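Local coordinates for oligopeptide-binding protein AppA (Bacillus subtilis, PDB 1XOC) that captures oligopeptides outside the cell membrane for import by the App permease, an ABC transporter that supports sporulation and genetic competence, at residues M405-W419 with S434-K446. Numbering follows the deposited sequence.
Sequences MNPPNWDFDAMVMGW and SQIKKGLNYVWYK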
ATOM      1  N   MET A 405       0.407 -11.372  -8.090  1.00 30.04           N
ATOM      2  CA  MET A 405       0.302 -10.148  -8.877  1.00 32.07           C
ATOM      3  C   MET A 405       1.678  -9.584  -9.219  1.00 31.44           C
ATOM      4  O   MET A 405       1.844  -8.961 -10.268  1.00 32.08           O
ATOM      5  CB  MET A 405      -0.524  -9.081  -8.137  1.00 32.48           C
ATOM      6  CG  MET A 405       0.099  -8.494  -6.937  1.00 35.70           C
ATOM      7  SD  MET A 405      -1.040  -7.313  -6.130  1.00 38.64           S
ATOM      8  CE  MET A 405      -2.252  -8.425  -5.530  1.00 36.53           C
ATOM      9  N   ASN A 406       2.662  -9.843  -8.360  1.00 31.48           N
ATOM     10  CA  ASN A 406       4.006  -9.267  -8.490  1.00 30.46           C
ATOM     11  C   ASN A 406       4.845  -9.925  -9.582  1.00 30.26           C
ATOM     12  O   ASN A 406       4.599 -11.070  -9.947  1.00 29.58           O
ATOM     13  CB  ASN A 406       4.752  -9.351  -7.134  1.00 30.78           C
ATOM     14  CG  ASN A 406       4.516  -8.141  -6.268  1.00 32.62           C
ATOM     15  OD1 ASN A 406       5.141  -7.103  -6.471  1.00 33.37           O
ATOM     16  ND2 ASN A 406       3.601  -8.252  -5.304  1.00 35.59           N
ATOM     17  N   PRO A 407       5.857  -9.223 -10.106  1.00 29.24           N
ATOM     18  CA  PRO A 407       6.853  -9.874 -10.930  1.00 29.53           C
ATOM     19  C   PRO A 407       7.456 -11.043 -10.156  1.00 29.78           C
ATOM     20  O   PRO A 407       7.530 -10.967  -8.920  1.00 29.69           O
ATOM     21  CB  PRO A 407       7.919  -8.790 -11.119  1.00 29.85           C
ATOM     22  CG  PRO A 407       7.248  -7.527 -10.830  1.00 29.16           C
ATOM     23  CD  PRO A 407       6.135  -7.793  -9.901  1.00 29.45           C
ATOM     24  N   PRO A 408       7.862 -12.116 -10.845  1.00 30.71           N
ATOM     25  CA  PRO A 408       7.816 -12.371 -12.277  1.00 30.35           C
ATOM     26  C   PRO A 408       6.547 -13.085 -12.757  1.00 30.19           C
ATOM     27  O   PRO A 408       6.573 -13.711 -13.826  1.00 30.69           O
ATOM     28  CB  PRO A 408       9.009 -13.309 -12.463  1.00 30.82           C
ATOM     29  CG  PRO A 408       8.952 -14.137 -11.246  1.00 31.47           C
ATOM     30  CD  PRO A 408       8.510 -13.239 -10.140  1.00 31.31           C
ATOM     31  N   ASN A 409       5.457 -12.997 -11.984  1.00 30.04           N
ATOM     32  CA  ASN A 409       4.274 -13.846 -12.196  1.00 29.23           C
ATOM     33  C   ASN A 409       3.150 -13.143 -12.953  1.00 29.56           C
ATOM     34  O   ASN A 409       2.703 -13.623 -13.996  1.00 30.24           O
ATOM     35  CB  ASN A 409       3.748 -14.363 -10.858  1.00 29.40           C
ATOM     36  CG  ASN A 409       4.786 -15.146 -10.091  1.00 29.55           C
ATOM     37  OD1 ASN A 409       4.907 -15.010  -8.865  1.00 33.98           O
ATOM     38  ND2 ASN A 409       5.517 -15.990 -10.785  1.00 28.38           N
ATOM     39  N   TRP A 410       2.692 -12.006 -12.441  1.00 28.10           N
ATOM     40  CA  TRP A 410       1.559 -11.302 -13.034  1.00 29.15           C
ATOM     41  C   TRP A 410       0.413 -12.242 -13.368  1.00 28.99           C
ATOM     42  O   TRP A 410      -0.201 -12.158 -14.443  1.00 29.67           O
ATOM     43  CB  TRP A 410       1.987 -10.573 -14.289  1.00 28.97           C
ATOM     44  CG  TRP A 410       3.154  -9.671 -14.060  1.00 28.66           C
ATOM     45  CD1 TRP A 410       3.149  -8.453 -13.428  1.00 29.85           C
ATOM     46  CD2 TRP A 410       4.487  -9.886 -14.510  1.00 28.86           C
ATOM     47  NE1 TRP A 410       4.414  -7.924 -13.432  1.00 30.49           N
ATOM     48  CE2 TRP A 410       5.251  -8.778 -14.098  1.00 28.69           C
ATOM     49  CE3 TRP A 410       5.119 -10.922 -15.206  1.00 30.30           C
ATOM     50  CZ2 TRP A 410       6.613  -8.669 -14.384  1.00 30.18           C
ATOM     51  CZ3 TRP A 410       6.458 -10.821 -15.493  1.00 29.53           C
ATOM     52  CH2 TRP A 410       7.202  -9.699 -15.077  1.00 29.32           C
ATOM     53  N   ASP A 411       0.127 -13.120 -12.410  1.00 29.33           N
ATOM     54  CA  ASP A 411      -0.695 -14.306 -12.645  1.00 29.93           C
ATOM     55  C   ASP A 411      -2.139 -13.988 -12.281  1.00 29.79           C
ATOM     56  O   ASP A 411      -2.667 -14.474 -11.273  1.00 29.41           O
ATOM     57  CB  ASP A 411      -0.135 -15.431 -11.788  1.00 30.38           C
ATOM     58  CG  ASP A 411      -0.918 -16.717 -11.902  1.00 32.10           C
ATOM     59  OD1 ASP A 411      -0.870 -17.482 -10.917  1.00 37.85           O
ATOM     60  OD2 ASP A 411      -1.602 -16.939 -12.920  1.00 38.77           O
ATOM     61  N   PHE A 412      -2.739 -13.124 -13.098  1.00 30.15           N
ATOM     62  CA  PHE A 412      -4.140 -12.724 -12.962  1.00 30.08           C
ATOM     63  C   PHE A 412      -4.610 -12.158 -14.302  1.00 30.00           C
ATOM     64  O   PHE A 412      -3.797 -11.635 -15.073  1.00 31.39           O
ATOM     65  CB  PHE A 412      -4.320 -11.692 -11.829  1.00 30.18           C
ATOM     66  CG  PHE A 412      -3.692 -10.355 -12.105  1.00 29.78           C
ATOM     67  CD1 PHE A 412      -2.339 -10.167 -11.940  1.00 31.32           C
ATOM     68  CD2 PHE A 412      -4.457  -9.303 -12.539  1.00 28.74           C
ATOM     69  CE1 PHE A 412      -1.750  -8.909 -12.182  1.00 32.38           C
ATOM     70  CE2 PHE A 412      -3.866  -8.026 -12.752  1.00 28.88           C
ATOM     71  CZ  PHE A 412      -2.517  -7.865 -12.589  1.00 31.49           C
ATOM     72  N   ASP A 413      -5.906 -12.298 -14.584  1.00 29.29           N
ATOM     73  CA  ASP A 413      -6.553 -11.630 -15.725  1.00 29.30           C
ATOM     74  C   ASP A 413      -7.008 -10.253 -15.265  1.00 29.33           C
ATOM     75  O   ASP A 413      -6.701  -9.218 -15.879  1.00 30.47           O
ATOM     76  CB  ASP A 413      -7.795 -12.391 -16.176  1.00 29.06           C
ATOM     77  CG  ASP A 413      -7.506 -13.805 -16.666  1.00 29.39           C
ATOM     78  OD1 ASP A 413      -6.387 -14.074 -17.156  1.00 30.69           O
ATOM     79  OD2 ASP A 413      -8.440 -14.633 -16.569  1.00 31.99           O
ATOM     80  N   ALA A 414      -7.696 -10.222 -14.121  1.00 29.31           N
ATOM     81  CA  ALA A 414      -8.151  -8.962 -13.521  1.00 28.81           C
ATOM     82  C   ALA A 414      -8.230  -9.160 -12.026  1.00 29.44           C
ATOM     83  O   ALA A 414      -8.378 -10.274 -11.561  1.00 29.46           O
ATOM     84  CB  ALA A 414      -9.497  -8.545 -14.077  1.00 27.87           C
ATOM     85  N   MET A 415      -8.124  -8.080 -11.254  1.00 28.91           N
ATOM     86  CA  MET A 415      -8.271  -8.206  -9.810  1.00 30.21           C
ATOM     87  C   MET A 415      -8.932  -7.011  -9.191  1.00 29.65           C
ATOM     88  O   MET A 415      -8.755  -5.903  -9.667  1.00 29.88           O
ATOM     89  CB  MET A 415      -6.932  -8.454  -9.144  1.00 31.87           C
ATOM     90  CG  MET A 415      -5.982  -7.307  -9.230  1.00 32.96           C
ATOM     91  SD  MET A 415      -4.426  -7.685  -8.401  1.00 36.14           S
ATOM     92  CE  MET A 415      -3.435  -6.304  -8.989  1.00 36.95           C
ATOM     93  N   VAL A 416      -9.700  -7.251  -8.136  1.00 29.44           N
ATOM     94  CA  VAL A 416     -10.220  -6.165  -7.297  1.00 29.00           C
ATOM     95  C   VAL A 416      -9.209  -5.954  -6.180  1.00 29.21           C
ATOM     96  O   VAL A 416      -8.926  -6.853  -5.418  1.00 28.12           O
ATOM     97  CB  VAL A 416     -11.607  -6.503  -6.708  1.00 29.54           C
ATOM     98  CG1 VAL A 416     -12.090  -5.327  -5.841  1.00 30.86           C
ATOM     99  CG2 VAL A 416     -12.606  -6.846  -7.805  1.00 28.50           C
ATOM    100  N   MET A 417      -8.641  -4.744  -6.073  1.00 28.22           N
ATOM    101  CA  MET A 417      -7.439  -4.555  -5.245  1.00 29.07           C
ATOM    102  C   MET A 417      -7.421  -3.133  -4.755  1.00 29.67           C
ATOM    103  O   MET A 417      -8.194  -2.323  -5.246  1.00 29.47           O
ATOM    104  CB  MET A 417      -6.192  -4.854  -6.052  1.00 29.96           C
ATOM    105  CG  MET A 417      -4.858  -4.918  -5.334  1.00 29.88           C
ATOM    106  SD  MET A 417      -4.815  -5.801  -3.793  1.00 31.74           S
ATOM    107  CE  MET A 417      -5.438  -7.398  -4.248  1.00 32.57           C
ATOM    108  N   GLY A 418      -6.618  -2.869  -3.733  1.00 30.17           N
ATOM    109  CA  GLY A 418      -6.387  -1.489  -3.337  1.00 30.10           C
ATOM    110  C   GLY A 418      -4.929  -1.097  -3.248  1.00 31.07           C
ATOM    111  O   GLY A 418      -4.052  -1.936  -3.094  1.00 30.04           O
ATOM    112  N   TRP A 419      -4.694   0.211  -3.308  1.00 30.40           N
ATOM    113  CA  TRP A 419      -3.396   0.827  -2.951  1.00 30.52           C
ATOM    114  C   TRP A 419      -3.504   1.616  -1.654  1.00 30.65           C
ATOM    115  O   TRP A 419      -4.437   2.368  -1.484  1.00 29.69           O
ATOM    116  CB  TRP A 419      -2.934   1.813  -4.043  1.00 30.28           C
ATOM    117  CG  TRP A 419      -2.391   1.141  -5.281  1.00 30.45           C
ATOM    118  CD1 TRP A 419      -2.898   1.207  -6.552  1.00 31.86           C
ATOM    119  CD2 TRP A 419      -1.224   0.314  -5.366  1.00 30.93           C
ATOM    120  NE1 TRP A 419      -2.134   0.449  -7.408  1.00 31.24           N
ATOM    121  CE2 TRP A 419      -1.109  -0.121  -6.708  1.00 30.22           C
ATOM    122  CE3 TRP A 419      -0.288  -0.108  -4.446  1.00 30.09           C
ATOM    123  CZ2 TRP A 419      -0.064  -0.923  -7.146  1.00 31.98           C
ATOM    124  CZ3 TRP A 419       0.757  -0.929  -4.886  1.00 31.55           C
ATOM    125  CH2 TRP A 419       0.834  -1.343  -6.214  1.00 31.79           C
ATOM    126  N   SER A 434       8.463   1.633 -17.328  1.00 28.02           N
ATOM    127  CA  SER A 434       9.726   1.118 -16.787  1.00 27.61           C
ATOM    128  C   SER A 434       9.517   0.270 -15.528  1.00 27.95           C
ATOM    129  O   SER A 434      10.437  -0.471 -15.141  1.00 28.99           O
ATOM    130  CB  SER A 434      10.701   2.265 -16.468  1.00 28.06           C
ATOM    131  OG  SER A 434      10.306   3.010 -15.327  1.00 27.58           O
ATOM    132  N   GLN A 435       8.344   0.380 -14.902  1.00 27.59           N
ATOM    133  CA  GLN A 435       8.064  -0.304 -13.633  1.00 27.81           C
ATOM    134  C   GLN A 435       7.327  -1.617 -13.791  1.00 28.25           C
ATOM    135  O   GLN A 435       6.945  -2.225 -12.815  1.00 27.50           O
ATOM    136  CB  GLN A 435       7.298   0.637 -12.696  1.00 27.89           C
ATOM    137  CG  GLN A 435       8.093   1.906 -12.373  1.00 27.40           C
ATOM    138  CD  GLN A 435       9.497   1.619 -11.870  1.00 25.88           C
ATOM    139  OE1 GLN A 435      10.523   2.070 -12.458  1.00 30.70           O
ATOM    140  NE2 GLN A 435       9.563   0.864 -10.787  1.00 25.64           N
ATOM    141  N   ILE A 436       7.156  -2.063 -15.030  1.00 28.75           N
ATOM    142  CA  ILE A 436       6.518  -3.333 -15.282  1.00 29.14           C
ATOM    143  C   ILE A 436       7.425  -4.508 -14.900  1.00 28.81           C
ATOM    144  O   ILE A 436       7.000  -5.422 -14.182  1.00 29.14           O
ATOM    145  CB  ILE A 436       6.118  -3.450 -16.772  1.00 29.44           C
ATOM    146  CG1 ILE A 436       5.033  -2.425 -17.137  1.00 29.64           C
ATOM    147  CG2 ILE A 436       5.605  -4.858 -17.071  1.00 29.99           C
ATOM    148  CD1 ILE A 436       4.777  -2.362 -18.669  1.00 29.41           C
ATOM    149  N   LYS A 437       8.652  -4.498 -15.394  1.00 29.92           N
ATOM    150  CA  LYS A 437       9.508  -5.675 -15.277  1.00 30.78           C
ATOM    151  C   LYS A 437       9.839  -6.045 -13.842  1.00 30.82           C
ATOM    152  O   LYS A 437       9.818  -7.228 -13.480  1.00 30.74           O
ATOM    153  CB  LYS A 437      10.791  -5.495 -16.078  1.00 31.66           C
ATOM    154  CG  LYS A 437      11.667  -6.744 -16.116  1.00 32.65           C
ATOM    155  CD  LYS A 437      12.962  -6.488 -16.891  1.00 33.78           C
ATOM    156  CE  LYS A 437      13.802  -7.756 -17.042  1.00 36.51           C
ATOM    157  NZ  LYS A 437      14.662  -7.709 -18.268  1.00 38.44           N
ATOM    158  N   LYS A 438      10.158  -5.048 -13.027  1.00 30.77           N
ATOM    159  CA  LYS A 438      10.585  -5.313 -11.659  1.00 31.13           C
ATOM    160  C   LYS A 438       9.924  -4.413 -10.619  1.00 30.71           C
ATOM    161  O   LYS A 438      10.404  -4.362  -9.501  1.00 33.54           O
ATOM    162  CB  LYS A 438      12.106  -5.194 -11.513  1.00 31.21           C
ATOM    163  CG  LYS A 438      12.947  -5.840 -12.599  1.00 34.15           C
ATOM    164  CD  LYS A 438      14.409  -5.424 -12.472  1.00 34.60           C
ATOM    165  CE  LYS A 438      15.284  -6.168 -13.456  1.00 36.77           C
ATOM    166  NZ  LYS A 438      16.728  -6.082 -13.071  1.00 39.01           N
ATOM    167  N   GLY A 439       8.845  -3.727 -10.963  1.00 29.20           N
ATOM    168  CA  GLY A 439       8.153  -2.839 -10.033  1.00 29.11           C
ATOM    169  C   GLY A 439       6.674  -3.087  -9.906  1.00 28.89           C
ATOM    170  O   GLY A 439       6.193  -4.215 -10.062  1.00 28.44           O
ATOM    171  N   LEU A 440       5.935  -2.018  -9.610  1.00 28.98           N
ATOM    172  CA  LEU A 440       4.534  -2.113  -9.247  1.00 29.33           C
ATOM    173  C   LEU A 440       3.528  -1.894 -10.382  1.00 27.96           C
ATOM    174  O   LEU A 440       2.343  -1.761 -10.132  1.00 28.94           O
ATOM    175  CB  LEU A 440       4.242  -1.093  -8.143  1.00 30.17           C
ATOM    176  CG  LEU A 440       5.166  -1.057  -6.923  1.00 34.54           C
ATOM    177  CD1 LEU A 440       4.616  -0.088  -5.862  1.00 35.74           C
ATOM    178  CD2 LEU A 440       5.347  -2.405  -6.320  1.00 35.52           C
ATOM    179  N   ASN A 441       4.004  -1.895 -11.634  1.00 27.96           N
ATOM    180  CA  ASN A 441       3.097  -1.755 -12.794  1.00 28.79           C
ATOM    181  C   ASN A 441       2.655  -3.160 -13.199  1.00 28.79           C
ATOM    182  O   ASN A 441       2.991  -3.664 -14.282  1.00 28.88           O
ATOM    183  CB  ASN A 441       3.768  -0.969 -13.934  1.00 28.90           C
ATOM    184  CG  ASN A 441       2.805  -0.566 -15.067  1.00 28.55           C
ATOM    185  OD1 ASN A 441       1.698  -1.088 -15.191  1.00 28.44           O
ATOM    186  ND2 ASN A 441       3.258   0.377 -15.894  1.00 28.23           N
ATOM    187  N   TYR A 442       1.826  -3.733 -12.334  1.00 29.88           N
ATOM    188  CA  TYR A 442       1.419  -5.122 -12.433  1.00 29.35           C
ATOM    189  C   TYR A 442       0.526  -5.362 -13.616  1.00 29.42           C
ATOM    190  O   TYR A 442       0.386  -6.510 -14.030  1.00 28.92           O
ATOM    191  CB  TYR A 442       0.642  -5.528 -11.187  1.00 30.21           C
ATOM    192  CG  TYR A 442       1.369  -5.382  -9.867  1.00 31.26           C
ATOM    193  CD1 TYR A 442       2.714  -5.675  -9.736  1.00 29.15           C
ATOM    194  CD2 TYR A 442       0.686  -4.943  -8.732  1.00 34.06           C
ATOM    195  CE1 TYR A 442       3.369  -5.568  -8.501  1.00 31.51           C
ATOM    196  CE2 TYR A 442       1.330  -4.840  -7.502  1.00 31.85           C
ATOM    197  CZ  TYR A 442       2.665  -5.143  -7.391  1.00 32.25           C
ATOM    198  OH  TYR A 442       3.298  -5.040  -6.158  1.00 32.24           O
ATOM    199  N   VAL A 443      -0.130  -4.318 -14.121  1.00 28.99           N
ATOM    200  CA  VAL A 443      -1.104  -4.476 -15.225  1.00 29.39           C
ATOM    201  C   VAL A 443      -0.525  -4.229 -16.623  1.00 29.26           C
ATOM    202  O   VAL A 443      -1.265  -4.247 -17.623  1.00 28.86           O
ATOM    203  CB  VAL A 443      -2.366  -3.585 -15.019  1.00 29.41           C
ATOM    204  CG1 VAL A 443      -3.161  -4.032 -13.778  1.00 29.51           C
ATOM    205  CG2 VAL A 443      -1.985  -2.092 -14.945  1.00 30.46           C
ATOM    206  N   TRP A 444       0.786  -3.986 -16.704  1.00 29.67           N
ATOM    207  CA  TRP A 444       1.448  -3.816 -17.994  1.00 29.67           C
ATOM    208  C   TRP A 444       0.939  -2.626 -18.802  1.00 29.67           C
ATOM    209  O   TRP A 444       0.817  -2.682 -20.028  1.00 29.56           O
ATOM    210  CB  TRP A 444       1.365  -5.116 -18.798  1.00 30.25           C
ATOM    211  CG  TRP A 444       2.242  -6.166 -18.243  1.00 30.95           C
ATOM    212  CD1 TRP A 444       2.161  -6.748 -17.000  1.00 32.16           C
ATOM    213  CD2 TRP A 444       3.381  -6.719 -18.873  1.00 31.16           C
ATOM    214  NE1 TRP A 444       3.172  -7.665 -16.844  1.00 32.28           N
ATOM    215  CE2 TRP A 444       3.945  -7.658 -17.977  1.00 31.92           C
ATOM    216  CE3 TRP A 444       3.987  -6.521 -20.126  1.00 32.16           C
ATOM    217  CZ2 TRP A 444       5.087  -8.397 -18.292  1.00 32.77           C
ATOM    218  CZ3 TRP A 444       5.127  -7.258 -20.442  1.00 32.55           C
ATOM    219  CH2 TRP A 444       5.666  -8.183 -19.524  1.00 33.16           C
ATOM    220  N   TYR A 445       0.704  -1.531 -18.100  1.00 29.33           N
ATOM    221  CA  TYR A 445       0.290  -0.286 -18.715  1.00 30.17           C
ATOM    222  C   TYR A 445       1.470   0.484 -19.294  1.00 29.94           C
ATOM    223  O   TYR A 445       2.478   0.687 -18.642  1.00 30.15           O
ATOM    224  CB  TYR A 445      -0.402   0.582 -17.661  1.00 30.17           C
ATOM    225  CG  TYR A 445      -0.746   1.961 -18.149  1.00 30.33           C
ATOM    226  CD1 TYR A 445      -1.652   2.146 -19.158  1.00 29.78           C
ATOM    227  CD2 TYR A 445      -0.162   3.083 -17.581  1.00 31.56           C
ATOM    228  CE1 TYR A 445      -1.980   3.426 -19.599  1.00 30.40           C
ATOM    229  CE2 TYR A 445      -0.496   4.353 -17.987  1.00 31.25           C
ATOM    230  CZ  TYR A 445      -1.406   4.521 -18.992  1.00 30.58           C
ATOM    231  OH  TYR A 445      -1.715   5.793 -19.402  1.00 32.41           O
ATOM    232  N   LYS A 446       1.332   0.928 -20.542  1.00 30.72           N
ATOM    233  CA  LYS A 446       2.326   1.793 -21.162  1.00 31.37           C
ATOM    234  C   LYS A 446       1.697   2.859 -22.044  1.00 32.11           C
ATOM    235  O   LYS A 446       1.079   2.541 -23.064  1.00 32.64           O
ATOM    236  CB  LYS A 446       3.298   0.988 -22.013  1.00 31.78           C
ATOM    237  CG  LYS A 446       4.193   1.888 -22.865  1.00 32.06           C
ATOM    238  CD  LYS A 446       5.461   1.201 -23.282  1.00 32.79           C
ATOM    239  CE  LYS A 446       6.415   2.180 -23.920  1.00 34.09           C
ATOM    240  NZ  LYS A 446       7.662   1.508 -24.357  1.00 35.88           N
TER
HETATM  241  O   HOH W   1       4.996  -5.284 -12.356  1.00 20.66           O
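M405, ending helix 398-405, lays CG over one face of the Y442 ring, 4.1 Å from its centroid; chi1 of 69° sets CG between backbone N and carbonyl carbon, and the extended chi2 carries SD on to CE2, an oblique Met-aromatic contact. L440 O lies over the opposite face. N406 OD1 accepts from Y442 OH at 2.8 Å, the hydroxyl standing 39° out of the carbonyl plane, while N406 ND2 is held by V402 O. Y442 OH also makes a weak hydrogen bond to a polar side chain of the bound peptide. P407 sets CD at the Y442 ring edge and CB 3.4 Å from K437 O. Loop 406-413 links the helix to strand 414-420 in the mixed sheet of this family 5 solute-binding protein. Backbone atoms P407 CA and P408 C lie over the rim of one W410 indole face; on the other, W444 presents its NE1 edge, a T-shaped pair with planes at 83°. Water 1, in the W410 plane, accepts from NE1 (2.9 Å) and donates to I436 O and G439 O. A leucine in place of W410 would probably leave that water without the indole N-H it accepts from and the W444 edge without a face to meet. F412 CZ touches Y442 CB and V443 CG1. G418 and W419 pair antiparallel with the bound peptide. W419 CH2 reaches L440 CB and, 3.8 Å away, Y442 CE2; its NE1 bonds Y483 OH.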